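PDB 6UH2: short chain dehydrogenase from Leptospira borgpetersenii serovar Hardjo-bovis, which binds NAD+ and probably works as an oxidoreductase of the short-chain dehydrogenase/reductase family, acting on CH-OH groups. Local coordinates for residues A45-L50 with N62-I67. Numbering follows the deposited sequence.
Sequences ARVICL and NRFEWI
Ile67 lies across from Leu50 and reaches back to Ile48 on one face of two parallel neighbouring strands. Its CD1 comes to Ile48 CG2 at 3.5 Å, the two side chains crossing at a slant. Leu50 instead lies alongside Ile67, pointing the same way, and its CD2 is pressed against Ile67 CB, also at 3.5 Å, which is tight for two carbons. On the other face, Phe64 reaches obliquely across toward strand 46-50: with CG anti to the backbone N (chi1 175°), the ring passes Val47 and brings CE1 to 3.8 Å from Cys49 CB. The same cysteine turns its SG to Trp66, two residues past Phe64, 3.9 Å from CD1, an oblique sulfur-aromatic contact well off the ring normal. The Trp66 indole is held at its NE1 by a hydrogen bond to the backbone O of Asp51, an NAD+-binding residue. At the start of the pair, Arg46 CG lies over one face of the Arg63 guanidinium, toward its rim, 3.7 Å from NH2. The two guanidinium planes are turned 71° apart, and Arg63 NH2 has its hydrogen-bond partner in Ser44 O.

Four backbone hydrogen bonds tie the strands in parallel register. Val47 and Cys49 each donate and accept, in a ladder that starts with Val47 N to Arg63 O (2.9 Å) and ends with Ile67 N to Cys49 O (2.8 Å).

Strand 64-68 is the edge strand, within this chain, of the parallel Rossmann-type sheet, and strand 46-51 bonds on its other side to strand 22-26. Helix 31-42 covers the Val47 and Phe64 face, while helix 74-86 packs on Ile48 and Ile67 from the opposite one.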
loop_
_atom_site.group_PDB
_atom_site.type_symbol
_atom_site.label_atom_id
_atom_site.label_comp_id
_atom_site.label_asym_id
_atom_site.label_seq_id
_atom_site.Cartn_x
_atom_site.Cartn_y
_atom_site.Cartn_z
ATOM N N ALA B 45 -21.147 -2.542 0.700
ATOM C CA ALA B 45 -21.019 -1.940 2.020
ATOM C C ALA B 45 -22.169 -0.965 2.273
ATOM O O ALA B 45 -22.838 -0.501 1.348
ATOM C CB ALA B 45 -19.678 -1.208 2.154
ATOM N N ARG B 46 -22.418 -0.687 3.550
ATOM C CA ARG B 46 -23.246 0.448 3.941
ATOM C C ARG B 46 -22.311 1.617 4.205
ATOM O O ARG B 46 -21.219 1.431 4.745
ATOM C CB ARG B 46 -24.084 0.131 5.180
ATOM C CG ARG B 46 -25.201 -0.929 4.932
ATOM C CD ARG B 46 -25.808 -1.421 6.253
ATOM N NE ARG B 46 -24.920 -2.382 6.910
ATOM C CZ ARG B 46 -24.773 -2.495 8.227
ATOM N NH1 ARG B 46 -25.454 -1.702 9.042
ATOM N NH2 ARG B 46 -23.942 -3.403 8.723
ATOM N N VAL B 47 -22.718 2.814 3.782
ATOM C CA VAL B 47 -21.846 3.984 3.826
ATOM C C VAL B 47 -22.585 5.138 4.478
ATOM O O VAL B 47 -23.728 5.436 4.111
ATOM C CB VAL B 47 -21.359 4.402 2.426
ATOM C CG1 VAL B 47 -20.464 5.649 2.543
ATOM C CG2 VAL B 47 -20.617 3.257 1.757
ATOM N N ILE B 48 -21.937 5.780 5.448
ATOM C CA ILE B 48 -22.420 7.025 6.029
ATOM C C ILE B 48 -21.427 8.118 5.651
ATOM O O ILE B 48 -20.230 8.016 5.952
ATOM C CB ILE B 48 -22.586 6.924 7.554
ATOM C CG1 ILE B 48 -23.643 5.876 7.909
ATOM C CG2 ILE B 48 -22.967 8.286 8.136
ATOM C CD1 ILE B 48 -23.749 5.567 9.385
ATOM N N CYS B 49 -21.916 9.154 4.989
ATOM C CA CYS B 49 -21.096 10.308 4.641
ATOM C C CYS B 49 -21.378 11.437 5.628
ATOM O O CYS B 49 -22.537 11.832 5.801
ATOM C CB CYS B 49 -21.385 10.761 3.209
ATOM S SG CYS B 49 -20.697 12.400 2.855
ATOM N N LEU B 50 -20.326 11.944 6.284
ATOM C CA LEU B 50 -20.407 13.130 7.134
ATOM C C LEU B 50 -19.751 14.290 6.398
ATOM O O LEU B 50 -18.541 14.262 6.150
ATOM C CB LEU B 50 -19.712 12.931 8.483
ATOM C CG LEU B 50 -20.129 11.862 9.482
ATOM C CD1 LEU B 50 -19.382 12.084 10.788
ATOM C CD2 LEU B 50 -21.621 11.893 9.715
ATOM N N ASN B 62 -30.634 2.475 -0.460
ATOM C CA ASN B 62 -30.943 2.457 0.964
ATOM C C ASN B 62 -29.773 1.953 1.805
ATOM O O ASN B 62 -29.911 1.819 3.021
ATOM C CB ASN B 62 -32.206 1.627 1.247
ATOM C CG ASN B 62 -32.065 0.159 0.869
ATOM O OD1 ASN B 62 -30.980 -0.323 0.535
ATOM N ND2 ASN B 62 -33.183 -0.568 0.933
ATOM N N ARG B 63 -28.621 1.694 1.191
ATOM C CA ARG B 63 -27.402 1.407 1.929
ATOM C C ARG B 63 -26.522 2.641 2.090
ATOM O O ARG B 63 -25.415 2.531 2.630
ATOM C CB ARG B 63 -26.642 0.268 1.247
ATOM C CG ARG B 63 -27.487 -0.988 1.142
ATOM C CD ARG B 63 -26.741 -2.143 0.503
ATOM N NE ARG B 63 -25.789 -2.757 1.423
ATOM C CZ ARG B 63 -26.119 -3.679 2.326
ATOM N NH1 ARG B 63 -27.375 -4.095 2.429
ATOM N NH2 ARG B 63 -25.195 -4.203 3.120
ATOM N N PHE B 64 -27.005 3.819 1.674
ATOM C CA PHE B 64 -26.274 5.073 1.800
ATOM C C PHE B 64 -27.043 6.058 2.669
ATOM O O PHE B 64 -28.262 6.168 2.563
ATOM C CB PHE B 64 -26.018 5.730 0.438
ATOM C CG PHE B 64 -25.373 7.086 0.548
ATOM C CD1 PHE B 64 -24.028 7.195 0.831
ATOM C CD2 PHE B 64 -26.119 8.245 0.397
ATOM C CE1 PHE B 64 -23.417 8.437 0.948
ATOM C CE2 PHE B 64 -25.521 9.498 0.516
ATOM C CZ PHE B 64 -24.169 9.592 0.788
ATOM N N GLU B 65 -26.320 6.794 3.508
ATOM C CA GLU B 65 -26.897 7.847 4.334
ATOM C C GLU B 65 -25.944 9.038 4.383
ATOM O O GLU B 65 -24.749 8.864 4.634
ATOM C CB GLU B 65 -27.170 7.327 5.754
ATOM C CG GLU B 65 -27.590 8.387 6.743
ATOM C CD GLU B 65 -27.979 7.803 8.090
ATOM O OE1 GLU B 65 -27.870 6.569 8.269
ATOM O OE2 GLU B 65 -28.401 8.578 8.970
ATOM N N TRP B 66 -26.469 10.239 4.144
ATOM C CA TRP B 66 -25.713 11.477 4.322
ATOM C C TRP B 66 -26.146 12.143 5.618
ATOM O O TRP B 66 -27.345 12.329 5.858
ATOM C CB TRP B 66 -25.916 12.449 3.159
ATOM C CG TRP B 66 -25.364 13.851 3.429
ATOM C CD1 TRP B 66 -24.077 14.186 3.790
ATOM C CD2 TRP B 66 -26.087 15.083 3.354
ATOM N NE1 TRP B 66 -23.969 15.553 3.957
ATOM C CE2 TRP B 66 -25.187 16.124 3.684
ATOM C CE3 TRP B 66 -27.411 15.411 3.038
ATOM C CZ2 TRP B 66 -25.573 17.466 3.702
ATOM C CZ3 TRP B 66 -27.792 16.748 3.058
ATOM C CH2 TRP B 66 -26.880 17.756 3.390
ATOM N N ILE B 67 -25.176 12.498 6.449
ATOM C CA ILE B 67 -25.436 13.278 7.649
ATOM C C ILE B 67 -24.765 14.630 7.477
ATOM O O ILE B 67 -23.537 14.715 7.363
ATOM C CB ILE B 67 -24.941 12.559 8.911
ATOM C CG1 ILE B 67 -25.647 11.204 9.043
ATOM C CG2 ILE B 67 -25.171 13.433 10.132
ATOM C CD1 ILE B 67 -25.078 10.322 10.130
#